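Local coordinates for protein probable ribosomal RNA small subunit methyltransferase (Thermus thermophilus, PDB 3DMH) that methylates the N2 amine of a specific guanosine in 16S ribosomal RNA, using S-adenosylmethionine as the methyl donor, at residues R113-V118 / F145-K150; L129-R134 / L173-E178. One frame throughout, in Å; residues are numbered along the deposited sequence.

Contact 1: residues R113-V118 / F145-K150; sequences RGTAYV and FERYFK. With SO4 (sulfate ion), chain C.
A methyl group seated over the centre of a tyrosine ring is the closest part of the join between these two helices: CG1 of V118 lies 3.4 Å from the centroid of the Y148 ring and 14° off its normal, a close CH-pi contact. V118 has CG1 anti to its backbone N (chi1 174°), which drives that branch into the ring face, while CG2 reaches toward the phenol end, 3.8 Å from Y148 CZ. A beta-branched valine suits the place because its two methyls spread over one ring without a long, flexible chain. The ring meets the start of helix 115-128 with its edge as well, for T115 CA stands near the ring plane, 3.5 Å from Y148 OH. Toward solvent, where T115 and R147 are exposed, R147 NH2 gives Y148 OH a weak hydrogen bond, bent to 121°. G114 is the N-cap residue; its positive phi favours glycine, and its carbonyl accepts the V118 amide in the first turn. Nearby, R113 holds a sulfate, probably from the crystallisation liquor, through two nearly straight bonds, NE to O2 at 2.9 Å and NH2 to O1 at 3.0 Å. G112 N adds a third bond to the ion, and Y117 CE2 lies over one face of the guanidinium, toward its rim. Valine on tyrosine thus makes the join between helices 115-128 and 145-156 of the N-terminal Rossmann-like domain apolar inside and polar toward the solvent side, whereas the sulfate is held by residues just ahead of helix 115-128 and takes no part in it.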
ATOM      1  N   ARG A 113      -2.359   2.926  -8.322  1.00 21.25           N
ATOM      2  CA  ARG A 113      -3.253   3.469  -7.309  1.00 22.20           C
ATOM      3  C   ARG A 113      -4.399   4.344  -7.867  1.00 22.30           C
ATOM      4  O   ARG A 113      -5.238   4.831  -7.108  1.00 22.84           O
ATOM      5  CB  ARG A 113      -2.439   4.189  -6.228  1.00 21.77           C
ATOM      6  CG  ARG A 113      -1.823   3.192  -5.228  1.00 22.88           C
ATOM      7  CD  ARG A 113      -0.794   3.859  -4.363  1.00 22.91           C
ATOM      8  NE  ARG A 113       0.529   3.849  -4.988  1.00 24.92           N
ATOM      9  CZ  ARG A 113       1.656   4.251  -4.394  1.00 25.48           C
ATOM     10  NH1 ARG A 113       1.658   4.697  -3.147  1.00 26.52           N
ATOM     11  NH2 ARG A 113       2.796   4.177  -5.050  1.00 25.42           N
ATOM     12  N   GLY A 114      -4.447   4.522  -9.189  1.00 22.65           N
ATOM     13  CA  GLY A 114      -5.588   5.187  -9.841  1.00 22.45           C
ATOM     14  C   GLY A 114      -5.485   6.684 -10.069  1.00 22.82           C
ATOM     15  O   GLY A 114      -4.590   7.349  -9.550  1.00 22.23           O
ATOM     16  N   THR A 115      -6.426   7.217 -10.851  1.00 22.29           N
ATOM     17  CA  THR A 115      -6.397   8.608 -11.295  1.00 22.12           C
ATOM     18  C   THR A 115      -6.344   9.644 -10.174  1.00 21.87           C
ATOM     19  O   THR A 115      -5.563  10.596 -10.256  1.00 20.91           O
ATOM     20  CB  THR A 115      -7.609   8.906 -12.204  1.00 22.35           C
ATOM     21  OG1 THR A 115      -7.537   8.053 -13.349  1.00 24.63           O
ATOM     22  CG2 THR A 115      -7.621  10.374 -12.649  1.00 23.66           C
ATOM     23  N   ALA A 116      -7.178   9.467  -9.147  1.00 20.92           N
ATOM     24  CA  ALA A 116      -7.259  10.426  -8.048  1.00 21.14           C
ATOM     25  C   ALA A 116      -5.920  10.516  -7.319  1.00 20.33           C
ATOM     26  O   ALA A 116      -5.437  11.614  -7.011  1.00 20.27           O
ATOM     27  CB  ALA A 116      -8.362  10.035  -7.075  1.00 21.57           C
ATOM     28  N   TYR A 117      -5.324   9.362  -7.048  1.00 20.42           N
ATOM     29  CA  TYR A 117      -4.046   9.332  -6.341  1.00 19.70           C
ATOM     30  C   TYR A 117      -2.933   9.967  -7.169  1.00 19.58           C
ATOM     31  O   TYR A 117      -2.105  10.732  -6.645  1.00 18.94           O
ATOM     32  CB  TYR A 117      -3.673   7.900  -5.974  1.00 19.83           C
ATOM     33  CG  TYR A 117      -2.550   7.844  -4.975  1.00 19.60           C
ATOM     34  CD1 TYR A 117      -2.814   7.895  -3.609  1.00 20.61           C
ATOM     35  CD2 TYR A 117      -1.220   7.769  -5.392  1.00 21.52           C
ATOM     36  CE1 TYR A 117      -1.810   7.868  -2.677  1.00 19.59           C
ATOM     37  CE2 TYR A 117      -0.192   7.739  -4.460  1.00 19.83           C
ATOM     38  CZ  TYR A 117      -0.495   7.770  -3.098  1.00 18.76           C
ATOM     39  OH  TYR A 117       0.512   7.760  -2.165  1.00 20.43           O
ATOM     40  N   VAL A 118      -2.928   9.670  -8.463  1.00 19.15           N
ATOM     41  CA  VAL A 118      -1.940  10.251  -9.370  1.00 19.58           C
ATOM     42  C   VAL A 118      -2.148  11.765  -9.418  1.00 19.15           C
ATOM     43  O   VAL A 118      -1.185  12.531  -9.350  1.00 19.47           O
ATOM     44  CB  VAL A 118      -1.984   9.636 -10.801  1.00 18.87           C
ATOM     45  CG1 VAL A 118      -1.025  10.377 -11.742  1.00 18.99           C
ATOM     46  CG2 VAL A 118      -1.662   8.140 -10.781  1.00 20.40           C
ATOM     47  N   PHE A 145       0.609   7.178 -19.022  1.00 21.44           N
ATOM     48  CA  PHE A 145       1.667   8.202 -19.113  1.00 21.75           C
ATOM     49  C   PHE A 145       1.284   9.435 -19.943  1.00 22.07           C
ATOM     50  O   PHE A 145       1.526  10.575 -19.533  1.00 22.19           O
ATOM     51  CB  PHE A 145       3.012   7.650 -19.612  1.00 21.77           C
ATOM     52  CG  PHE A 145       4.073   8.717 -19.733  1.00 21.34           C
ATOM     53  CD1 PHE A 145       4.797   9.120 -18.613  1.00 21.27           C
ATOM     54  CD2 PHE A 145       4.301   9.363 -20.946  1.00 21.83           C
ATOM     55  CE1 PHE A 145       5.758  10.131 -18.709  1.00 21.38           C
ATOM     56  CE2 PHE A 145       5.256  10.370 -21.047  1.00 21.62           C
ATOM     57  CZ  PHE A 145       5.989  10.753 -19.921  1.00 22.04           C
ATOM     58  N   GLU A 146       0.696   9.222 -21.114  1.00 23.17           N
ATOM     59  CA  GLU A 146       0.399  10.365 -21.973  1.00 23.46           C
ATOM     60  C   GLU A 146      -0.627  11.291 -21.328  1.00 23.15           C
ATOM     61  O   GLU A 146      -0.451  12.508 -21.347  1.00 22.90           O
ATOM     62  CB  GLU A 146       0.010   9.942 -23.393  1.00 24.36           C
ATOM     63  CG  GLU A 146       1.193   9.393 -24.217  1.00 27.07           C
ATOM     64  CD  GLU A 146       2.409  10.343 -24.322  1.00 30.85           C
ATOM     65  OE1 GLU A 146       2.258  11.587 -24.205  1.00 33.52           O
ATOM     66  OE2 GLU A 146       3.532   9.832 -24.539  1.00 31.63           O
ATOM     67  N   ARG A 147      -1.659  10.707 -20.716  1.00 23.12           N
ATOM     68  CA  ARG A 147      -2.681  11.478 -20.005  1.00 23.40           C
ATOM     69  C   ARG A 147      -2.094  12.260 -18.825  1.00 22.31           C
ATOM     70  O   ARG A 147      -2.387  13.453 -18.656  1.00 22.15           O
ATOM     71  CB  ARG A 147      -3.863  10.574 -19.592  1.00 23.49           C
ATOM     72  CG  ARG A 147      -4.713  11.052 -18.398  1.00 26.12           C
ATOM     73  CD  ARG A 147      -5.989  10.201 -18.212  1.00 24.98           C
ATOM     74  NE  ARG A 147      -5.922   9.189 -17.160  1.00 30.63           N
ATOM     75  CZ  ARG A 147      -5.590   7.918 -17.365  1.00 29.52           C
ATOM     76  NH1 ARG A 147      -5.262   7.505 -18.585  1.00 32.14           N
ATOM     77  NH2 ARG A 147      -5.580   7.067 -16.362  1.00 29.55           N
ATOM     78  N   TYR A 148      -1.245  11.599 -18.034  1.00 21.66           N
ATOM     79  CA  TYR A 148      -0.685  12.234 -16.850  1.00 20.58           C
ATOM     80  C   TYR A 148       0.362  13.284 -17.205  1.00 20.09           C
ATOM     81  O   TYR A 148       0.432  14.331 -16.555  1.00 20.60           O
ATOM     82  CB  TYR A 148      -0.131  11.181 -15.890  1.00 19.94           C
ATOM     83  CG  TYR A 148      -1.194  10.251 -15.329  1.00 20.39           C
ATOM     84  CD1 TYR A 148      -2.381  10.755 -14.782  1.00 21.12           C
ATOM     85  CD2 TYR A 148      -0.994   8.865 -15.313  1.00 20.80           C
ATOM     86  CE1 TYR A 148      -3.355   9.887 -14.235  1.00 20.15           C
ATOM     87  CE2 TYR A 148      -1.956   7.995 -14.775  1.00 21.40           C
ATOM     88  CZ  TYR A 148      -3.132   8.517 -14.235  1.00 21.27           C
ATOM     89  OH  TYR A 148      -4.084   7.660 -13.694  1.00 21.70           O
ATOM     90  N   PHE A 149       1.147  13.008 -18.245  1.00 20.26           N
ATOM     91  CA  PHE A 149       2.139  13.960 -18.762  1.00 20.97           C
ATOM     92  C   PHE A 149       1.456  15.211 -19.318  1.00 20.92           C
ATOM     93  O   PHE A 149       1.933  16.327 -19.111  1.00 21.63           O
ATOM     94  CB  PHE A 149       3.004  13.283 -19.830  1.00 21.03           C
ATOM     95  CG  PHE A 149       4.067  14.173 -20.434  1.00 20.93           C
ATOM     96  CD1 PHE A 149       4.717  15.150 -19.677  1.00 21.64           C
ATOM     97  CD2 PHE A 149       4.435  14.001 -21.765  1.00 22.46           C
ATOM     98  CE1 PHE A 149       5.702  15.963 -20.243  1.00 22.06           C
ATOM     99  CE2 PHE A 149       5.430  14.800 -22.345  1.00 22.45           C
ATOM    100  CZ  PHE A 149       6.063  15.786 -21.582  1.00 22.18           C
ATOM    101  N   LYS A 150       0.335  15.027 -20.015  1.00 21.29           N
ATOM    102  CA  LYS A 150      -0.463  16.158 -20.505  1.00 21.55           C
ATOM    103  C   LYS A 150      -0.964  17.025 -19.342  1.00 21.29           C
ATOM    104  O   LYS A 150      -0.917  18.260 -19.413  1.00 22.18           O
ATOM    105  CB  LYS A 150      -1.633  15.652 -21.353  1.00 21.72           C
ATOM    106  CG  LYS A 150      -2.460  16.756 -22.005  1.00 23.21           C
ATOM    107  CD  LYS A 150      -3.413  16.197 -23.044  1.00 26.33           C
ATOM    108  CE  LYS A 150      -4.194  17.316 -23.704  1.00 27.77           C
ATOM    109  NZ  LYS A 150      -4.795  16.891 -24.996  1.00 28.74           N
TER
HETATM  110  S   SO4 C 383       2.013   1.981  -8.100  1.00 31.63           S
HETATM  111  O1  SO4 C 383       3.163   2.786  -7.652  1.00 30.82           O
HETATM  112  O2  SO4 C 383       0.779   2.402  -7.451  1.00 32.58           O
HETATM  113  O3  SO4 C 383       1.839   2.164  -9.554  1.00 30.80           O
HETATM  114  O4  SO4 C 383       2.302   0.580  -7.806  1.00 33.05           O

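Contact 2: residues L129-R134 / L173-E178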
ATOM      1  N   LEU A 129       7.430  22.493  -5.630  1.00 18.39           N
ATOM      2  CA  LEU A 129       8.450  23.201  -6.388  1.00 18.97           C
ATOM      3  C   LEU A 129       8.401  24.707  -6.156  1.00 18.85           C
ATOM      4  O   LEU A 129       7.325  25.303  -6.115  1.00 19.63           O
ATOM      5  CB  LEU A 129       8.295  22.910  -7.893  1.00 18.83           C
ATOM      6  CG  LEU A 129       8.738  21.509  -8.368  1.00 19.28           C
ATOM      7  CD1 LEU A 129       8.356  21.310  -9.836  1.00 19.78           C
ATOM      8  CD2 LEU A 129      10.233  21.293  -8.164  1.00 18.65           C
ATOM      9  N   ARG A 130       9.574  25.321  -6.032  1.00 19.28           N
ATOM     10  CA  ARG A 130       9.698  26.772  -6.180  1.00 19.71           C
ATOM     11  C   ARG A 130       9.387  27.138  -7.623  1.00 19.65           C
ATOM     12  O   ARG A 130       9.433  26.296  -8.511  1.00 20.10           O
ATOM     13  CB  ARG A 130      11.121  27.231  -5.842  1.00 19.92           C
ATOM     14  CG  ARG A 130      12.178  26.757  -6.845  1.00 22.15           C
ATOM     15  CD  ARG A 130      13.485  27.494  -6.704  1.00 24.60           C
ATOM     16  NE  ARG A 130      14.559  26.921  -7.525  1.00 25.77           N
ATOM     17  CZ  ARG A 130      14.775  27.204  -8.812  1.00 26.80           C
ATOM     18  NH1 ARG A 130      13.980  28.046  -9.467  1.00 26.74           N
ATOM     19  NH2 ARG A 130      15.799  26.647  -9.449  1.00 27.50           N
ATOM     20  N   MET A 131       9.104  28.408  -7.879  1.00 19.48           N
ATOM     21  CA  MET A 131       8.984  28.844  -9.258  1.00 19.83           C
ATOM     22  C   MET A 131      10.297  28.578  -9.989  1.00 19.40           C
ATOM     23  O   MET A 131      11.370  28.881  -9.462  1.00 19.37           O
ATOM     24  CB  MET A 131       8.656  30.335  -9.300  1.00 19.72           C
ATOM     25  CG  MET A 131       8.196  30.861 -10.668  1.00 22.29           C
ATOM     26  SD  MET A 131       6.738  30.029 -11.345  1.00 23.03           S
ATOM     27  CE  MET A 131       5.525  30.244 -10.056  1.00 24.29           C
ATOM     28  N   GLY A 132      10.211  28.004 -11.188  1.00 18.90           N
ATOM     29  CA  GLY A 132      11.409  27.669 -11.969  1.00 18.97           C
ATOM     30  C   GLY A 132      12.013  26.307 -11.637  1.00 18.99           C
ATOM     31  O   GLY A 132      12.980  25.880 -12.266  1.00 19.76           O
ATOM     32  N   GLY A 133      11.446  25.636 -10.636  1.00 18.90           N
ATOM     33  CA  GLY A 133      11.836  24.263 -10.269  1.00 19.11           C
ATOM     34  C   GLY A 133      11.477  23.285 -11.364  1.00 18.56           C
ATOM     35  O   GLY A 133      10.720  23.615 -12.259  1.00 19.31           O
ATOM     36  N   ARG A 134      11.998  22.058 -11.281  1.00 17.85           N
ATOM     37  CA  ARG A 134      11.756  21.068 -12.336  1.00 17.34           C
ATOM     38  C   ARG A 134      11.221  19.738 -11.795  1.00 17.63           C
ATOM     39  O   ARG A 134      11.463  19.381 -10.646  1.00 17.91           O
ATOM     40  CB  ARG A 134      13.034  20.813 -13.134  1.00 17.94           C
ATOM     41  CG  ARG A 134      13.469  22.045 -13.931  1.00 17.61           C
ATOM     42  CD  ARG A 134      14.777  21.798 -14.640  1.00 22.13           C
ATOM     43  NE  ARG A 134      15.182  22.981 -15.384  1.00 21.86           N
ATOM     44  CZ  ARG A 134      16.259  23.045 -16.160  1.00 23.74           C
ATOM     45  NH1 ARG A 134      17.057  21.991 -16.288  1.00 23.84           N
ATOM     46  NH2 ARG A 134      16.544  24.170 -16.802  1.00 24.30           N
ATOM     47  N   LEU A 173       9.960  18.528 -16.748  1.00 18.64           N
ATOM     48  CA  LEU A 173       9.080  19.707 -16.810  1.00 18.66           C
ATOM     49  C   LEU A 173       9.551  20.848 -15.914  1.00 18.99           C
ATOM     50  O   LEU A 173      10.258  20.620 -14.931  1.00 18.24           O
ATOM     51  CB  LEU A 173       7.635  19.331 -16.437  1.00 19.01           C
ATOM     52  CG  LEU A 173       6.921  18.202 -17.195  1.00 18.34           C
ATOM     53  CD1 LEU A 173       7.024  16.865 -16.451  1.00 18.04           C
ATOM     54  CD2 LEU A 173       5.467  18.557 -17.389  1.00 19.27           C
ATOM     55  N   GLU A 174       9.137  22.072 -16.264  1.00 19.10           N
ATOM     56  CA  GLU A 174       9.507  23.279 -15.522  1.00 20.22           C
ATOM     57  C   GLU A 174       8.265  23.962 -14.942  1.00 20.02           C
ATOM     58  O   GLU A 174       7.271  24.137 -15.649  1.00 20.02           O
ATOM     59  CB  GLU A 174      10.237  24.258 -16.454  1.00 20.12           C
ATOM     60  CG  GLU A 174      10.792  25.471 -15.748  1.00 21.42           C
ATOM     61  CD  GLU A 174      11.569  26.406 -16.673  1.00 22.43           C
ATOM     62  OE1 GLU A 174      12.183  25.923 -17.650  1.00 26.79           O
ATOM     63  OE2 GLU A 174      11.574  27.623 -16.413  1.00 26.44           O
ATOM     64  N   LYS A 175       8.333  24.368 -13.674  1.00 20.13           N
ATOM     65  CA  LYS A 175       7.256  25.158 -13.070  1.00 20.34           C
ATOM     66  C   LYS A 175       7.350  26.591 -13.584  1.00 21.12           C
ATOM     67  O   LYS A 175       8.294  27.321 -13.267  1.00 20.63           O
ATOM     68  CB  LYS A 175       7.324  25.139 -11.540  1.00 20.56           C
ATOM     69  CG  LYS A 175       6.107  25.792 -10.877  1.00 20.29           C
ATOM     70  CD  LYS A 175       6.118  25.603  -9.372  1.00 19.96           C
ATOM     71  CE  LYS A 175       5.033  26.410  -8.700  1.00 17.92           C
ATOM     72  NZ  LYS A 175       4.949  26.117  -7.244  1.00 19.91           N
ATOM     73  N   GLU A 176       6.365  26.976 -14.383  1.00 21.89           N
ATOM     74  CA  GLU A 176       6.344  28.311 -14.999  1.00 23.29           C
ATOM     75  C   GLU A 176       5.135  29.116 -14.524  1.00 23.89           C
ATOM     76  O   GLU A 176       5.001  30.325 -14.812  1.00 23.25           O
ATOM     77  CB  GLU A 176       6.351  28.191 -16.529  1.00 23.30           C
ATOM     78  CG  GLU A 176       7.596  27.529 -17.109  1.00 24.41           C
ATOM     79  CD  GLU A 176       7.701  27.680 -18.618  1.00 24.71           C
ATOM     80  OE1 GLU A 176       8.141  28.752 -19.070  1.00 27.37           O
ATOM     81  OE2 GLU A 176       7.350  26.732 -19.353  1.00 26.59           O
ATOM     82  N   LYS A 177       4.258  28.439 -13.795  1.00 24.87           N
ATOM     83  CA  LYS A 177       3.006  29.017 -13.322  1.00 26.19           C
ATOM     84  C   LYS A 177       2.693  28.583 -11.893  1.00 26.38           C
ATOM     85  O   LYS A 177       3.240  27.590 -11.392  1.00 25.08           O
ATOM     86  CB  LYS A 177       1.848  28.624 -14.251  1.00 26.11           C
ATOM     87  CG  LYS A 177       1.322  27.214 -14.017  1.00 26.89           C
ATOM     88  CD  LYS A 177       0.191  26.853 -14.961  1.00 27.22           C
ATOM     89  CE  LYS A 177       0.703  26.559 -16.360  1.00 28.34           C
ATOM     90  NZ  LYS A 177      -0.449  26.326 -17.267  1.00 28.28           N
ATOM     91  N   GLU A 178       1.787  29.315 -11.256  1.00 27.68           N
ATOM     92  CA  GLU A 178       1.381  29.032  -9.887  1.00 29.06           C
ATOM     93  C   GLU A 178       0.619  27.717  -9.792  1.00 29.34           C
ATOM     94  O   GLU A 178      -0.246  27.423 -10.621  1.00 28.91           O
ATOM     95  CB  GLU A 178       0.524  30.178  -9.341  1.00 29.86           C
ATOM     96  CG  GLU A 178       0.999  30.682  -7.987  1.00 32.31           C
ATOM     97  CD  GLU A 178       2.452  31.140  -8.021  1.00 34.74           C
ATOM     98  OE1 GLU A 178       3.287  30.497  -7.351  1.00 36.18           O
ATOM     99  OE2 GLU A 178       2.759  32.129  -8.730  1.00 35.79           O
TER
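K175 sends its extended chain alongside the backbone of L129 and R130, and its NZ donates to the carbonyl O of L129 at 2.8 Å, the donor tilted 24° from the carbonyl plane. With CG anti to the backbone N (chi1 -172°), the methylenes run inward, CD packing 3.8 Å from L129 CB. A second carbonyl, A126 O near the end of helix 115-128, also takes NZ, so the buried ammonium is met by backbone oxygens. Cutting the side chain back to an alanine is likely to take this donor from both carbonyls and to open a gap beside L129. Two backbone bonds complete this tight part: K175 N to G133 O, 2.9 Å and nearly straight at 174°, and G132 N to K175 O, also 2.9 Å. They continue the antiparallel pairing of R134 with E174 into the type II turn R130-G133, where the positive phi of G132 favours glycine.

The outer side is looser. M131, bent at chi2 and chi3, lays SD 3.7 Å from K175 O and brings CE within 3.5 Å of E178 OE1. R134 NE and E174 OE1 stay 4.8 Å apart. Strand 168-174 runs antiparallel beside 133-140 in a sheet of order 3-2-1-4-5-7-6, that of Rossmann-like methyltransferases. Directional bonds to main-chain carbonyls therefore fix where it leaves the sheet, while M131 adds less directional nonpolar contact toward solvent.

How the contacts relate
The contacts hold neighbouring elements of the N-terminal sheet and its helices: helix 115-128 begins in contact 1 and runs into the turn of contact 2, while strand 133-140 leads from that turn to helix 145-156. Their centres are 19 Å apart, yet F149 CE1 of contact 1 packs 3.9 Å from L173 CD2 of contact 2, placing helix 145-156 against strand 168-174. Each is partly buried, with an inner part and a solvent-facing side. Contact 1 joins helix to helix mainly through side chains; contact 2, further from the chain centre at the sheet's end, relies mainly on backbone hydrogen bonds and one buried lysine. Neither reaches the annotated sites.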